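PDB 6D8V: probable chemoreceptor (Methyl-accepting chemotaxis) transmembrane protein from Rhizobium meliloti, which probably acts as a chemotaxis receptor, its sensory domain binding quaternary ammonium compounds such as 1,1-dimethyl-prolinium. Local coordinates for residues A19-A30 / F252-V263. Residues are numbered along the deposited sequence; the frame is centred on the assembly and turned at random.
Sequences ASDIAGSVGELA and FSLPDVNAQWLV
The methyl of A19 sits over one face of the F252 ring, a CH-pi contact with CB 3.7 Å from the centroid and 25° off the ring normal. F252 thereby illustrates how one ring can be met by a helix on a face and at an edge, since I22 CG2 lies 4.0 Å from F252 CZ, near the ring plane. With chi1 66°, CG of F252 stands between the backbone N and the carbonyl carbon. I22 CG2, anti to the backbone N, also reaches W261 CZ3 at 3.6 Å, the two side chains crossing at about a right angle; L254 CD1 lies over a face of that indole, whose NE1 is hydrogen-bonded to Q197. Replacing F252 by an alanine is likely to leave the A19 methyl without its aromatic face and open a gap beside I22. One and two turns along the helix from A19, the backbone of A23 and G27 lies against the P255 ring, and beyond it V257 CG1 touches A30 CB at 4.2 Å. The helix runs along the hairpin, nearly parallel to strand 252-254 (12°), in a four-stranded sheet distinct from the seven-stranded one supplying pocket residues W72, Y102 and Y140. Without hydrogen bonds between the segments, dispersion and apolar burial probably hold them together.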
# COMPACT_ATOMS: atom_id res chain seq x y z
N ALA A 19 -9.62 -6.39 9.92
CA ALA A 19 -8.92 -7.01 8.80
C ALA A 19 -9.80 -7.08 7.56
O ALA A 19 -9.32 -6.86 6.44
CB ALA A 19 -8.43 -8.41 9.20
N SER A 20 -11.08 -7.39 7.72
CA SER A 20 -11.93 -7.49 6.54
C SER A 20 -12.16 -6.12 5.91
O SER A 20 -12.35 -6.02 4.69
CB SER A 20 -13.26 -8.15 6.88
OG SER A 20 -14.14 -7.24 7.49
N ASP A 21 -12.14 -5.06 6.72
CA ASP A 21 -12.24 -3.72 6.17
C ASP A 21 -10.98 -3.34 5.41
O ASP A 21 -11.07 -2.87 4.26
CB ASP A 21 -12.52 -2.71 7.28
CG ASP A 21 -12.91 -1.35 6.75
OD1 ASP A 21 -12.05 -0.70 6.11
OD2 ASP A 21 -14.07 -0.95 6.93
N ILE A 22 -9.80 -3.54 6.00
CA ILE A 22 -8.56 -3.26 5.29
C ILE A 22 -8.45 -4.15 4.05
O ILE A 22 -8.17 -3.68 2.94
CB ILE A 22 -7.34 -3.42 6.21
CG1 ILE A 22 -7.42 -2.43 7.37
CG2 ILE A 22 -6.06 -3.17 5.44
CD1 ILE A 22 -7.53 -1.01 6.91
N ALA A 23 -8.68 -5.45 4.23
CA ALA A 23 -8.55 -6.38 3.10
C ALA A 23 -9.53 -6.03 1.98
O ALA A 23 -9.19 -6.13 0.80
CB ALA A 23 -8.75 -7.81 3.59
N GLY A 24 -10.74 -5.62 2.34
CA GLY A 24 -11.69 -5.20 1.32
C GLY A 24 -11.22 -3.97 0.58
O GLY A 24 -11.13 -3.96 -0.66
N SER A 25 -10.91 -2.90 1.31
CA SER A 25 -10.35 -1.71 0.69
C SER A 25 -9.17 -2.05 -0.22
O SER A 25 -9.12 -1.60 -1.38
CB SER A 25 -9.95 -0.70 1.76
OG SER A 25 -11.02 -0.46 2.66
N VAL A 26 -8.22 -2.86 0.27
CA VAL A 26 -7.06 -3.24 -0.54
C VAL A 26 -7.51 -3.97 -1.80
O VAL A 26 -7.11 -3.62 -2.92
CB VAL A 26 -6.08 -4.10 0.27
CG1 VAL A 26 -5.07 -4.74 -0.68
CG2 VAL A 26 -5.34 -3.25 1.30
N GLY A 27 -8.31 -5.03 -1.63
CA GLY A 27 -8.75 -5.82 -2.78
C GLY A 27 -9.45 -4.97 -3.83
O GLY A 27 -9.28 -5.18 -5.04
N GLU A 28 -10.23 -3.99 -3.38
CA GLU A 28 -10.95 -3.12 -4.31
C GLU A 28 -10.00 -2.23 -5.10
O GLU A 28 -10.18 -2.02 -6.30
CB GLU A 28 -12.00 -2.28 -3.57
CG GLU A 28 -13.22 -3.08 -3.13
CD GLU A 28 -14.27 -2.23 -2.46
OE1 GLU A 28 -14.46 -2.36 -1.23
OE2 GLU A 28 -14.91 -1.42 -3.16
N LEU A 29 -8.96 -1.70 -4.43
CA LEU A 29 -7.94 -0.93 -5.15
C LEU A 29 -7.13 -1.83 -6.07
O LEU A 29 -6.86 -1.47 -7.22
CB LEU A 29 -7.00 -0.20 -4.18
CG LEU A 29 -7.55 0.99 -3.40
CD1 LEU A 29 -6.42 1.76 -2.71
CD2 LEU A 29 -8.36 1.91 -4.30
N ALA A 30 -6.72 -3.00 -5.57
CA ALA A 30 -6.01 -3.95 -6.43
C ALA A 30 -6.78 -4.22 -7.71
O ALA A 30 -6.20 -4.25 -8.80
CB ALA A 30 -5.75 -5.26 -5.67
N PHE A 252 -3.62 -11.39 8.53
CA PHE A 252 -4.74 -11.56 7.60
C PHE A 252 -4.23 -11.35 6.18
O PHE A 252 -3.47 -10.42 5.92
CB PHE A 252 -5.88 -10.58 7.92
CG PHE A 252 -5.52 -9.14 7.71
CD1 PHE A 252 -4.78 -8.46 8.65
CD2 PHE A 252 -5.94 -8.47 6.58
CE1 PHE A 252 -4.45 -7.14 8.47
CE2 PHE A 252 -5.62 -7.14 6.38
CZ PHE A 252 -4.87 -6.47 7.34
N SER A 253 -4.66 -12.23 5.27
CA SER A 253 -4.21 -12.19 3.89
C SER A 253 -4.87 -11.06 3.10
O SER A 253 -6.07 -10.80 3.25
CB SER A 253 -4.51 -13.52 3.18
OG SER A 253 -3.54 -14.49 3.51
N LEU A 254 -4.13 -10.45 2.24
CA LEU A 254 -4.66 -9.36 1.52
C LEU A 254 -5.01 -9.97 0.26
O LEU A 254 -4.34 -10.85 -0.14
CB LEU A 254 -3.59 -8.38 1.25
CG LEU A 254 -3.00 -7.62 2.39
CD1 LEU A 254 -2.11 -6.63 1.77
CD2 LEU A 254 -4.08 -6.92 3.11
N PRO A 255 -6.15 -9.48 -0.38
CA PRO A 255 -6.64 -10.32 -1.43
C PRO A 255 -5.88 -10.66 -2.63
O PRO A 255 -5.83 -11.86 -2.83
CB PRO A 255 -7.69 -9.47 -1.99
CG PRO A 255 -8.38 -9.10 -0.83
CD PRO A 255 -7.25 -8.43 -0.23
N ASP A 256 -5.30 -9.77 -3.41
CA ASP A 256 -4.82 -10.22 -4.69
C ASP A 256 -3.37 -10.10 -4.92
O ASP A 256 -2.90 -10.52 -5.90
CB ASP A 256 -5.52 -9.49 -5.78
CG ASP A 256 -6.97 -9.79 -5.83
OD1 ASP A 256 -7.30 -10.95 -5.73
OD2 ASP A 256 -7.79 -8.88 -6.00
N VAL A 257 -2.68 -9.53 -3.98
CA VAL A 257 -1.34 -9.03 -4.10
C VAL A 257 -0.38 -9.88 -3.38
O VAL A 257 0.70 -9.55 -3.13
CB VAL A 257 -1.27 -7.68 -3.51
CG1 VAL A 257 -2.15 -6.80 -4.26
CG2 VAL A 257 -1.79 -7.73 -2.13
N ASN A 258 -0.82 -11.01 -3.01
CA ASN A 258 0.09 -12.02 -2.46
C ASN A 258 0.91 -11.45 -1.30
O ASN A 258 2.11 -11.21 -1.39
CB ASN A 258 1.01 -12.56 -3.56
CG ASN A 258 1.87 -13.71 -3.08
OD1 ASN A 258 1.42 -14.58 -2.33
ND2 ASN A 258 3.13 -13.71 -3.49
N ALA A 259 0.21 -11.26 -0.18
CA ALA A 259 0.83 -10.74 1.03
C ALA A 259 -0.19 -10.80 2.16
O ALA A 259 -1.39 -10.95 1.93
CB ALA A 259 1.34 -9.31 0.85
N GLN A 260 0.31 -10.67 3.38
CA GLN A 260 -0.54 -10.56 4.55
C GLN A 260 -0.03 -9.42 5.43
O GLN A 260 1.14 -9.04 5.38
CB GLN A 260 -0.57 -11.86 5.35
CG GLN A 260 0.78 -12.35 5.80
CD GLN A 260 0.67 -13.51 6.75
OE1 GLN A 260 -0.41 -14.06 6.94
NE2 GLN A 260 1.79 -13.89 7.36
N TRP A 261 -0.94 -8.89 6.24
CA TRP A 261 -0.62 -7.85 7.21
C TRP A 261 -1.01 -8.30 8.61
O TRP A 261 -1.81 -9.23 8.79
CB TRP A 261 -1.33 -6.54 6.88
CG TRP A 261 -0.76 -5.82 5.70
CD1 TRP A 261 0.35 -6.16 4.98
CD2 TRP A 261 -1.27 -4.62 5.11
NE1 TRP A 261 0.56 -5.25 3.97
CE2 TRP A 261 -0.42 -4.29 4.03
CE3 TRP A 261 -2.36 -3.80 5.39
CZ2 TRP A 261 -0.64 -3.18 3.23
CZ3 TRP A 261 -2.58 -2.69 4.60
CH2 TRP A 261 -1.72 -2.39 3.53
N LEU A 262 -0.46 -7.62 9.60
CA LEU A 262 -0.81 -7.83 11.00
C LEU A 262 -1.66 -6.65 11.48
O LEU A 262 -1.26 -5.49 11.35
CB LEU A 262 0.42 -7.96 11.89
CG LEU A 262 1.32 -9.16 11.71
CD1 LEU A 262 0.47 -10.40 11.50
CD2 LEU A 262 2.26 -8.93 10.55
N VAL A 263 -2.81 -6.96 12.03
CA VAL A 263 -3.51 -6.04 12.90
C VAL A 263 -2.94 -6.22 14.30
O VAL A 263 -2.74 -7.35 14.76
CB VAL A 263 -5.03 -6.31 12.87
CG1 VAL A 263 -5.75 -5.42 13.85
CG2 VAL A 263 -5.57 -6.10 11.47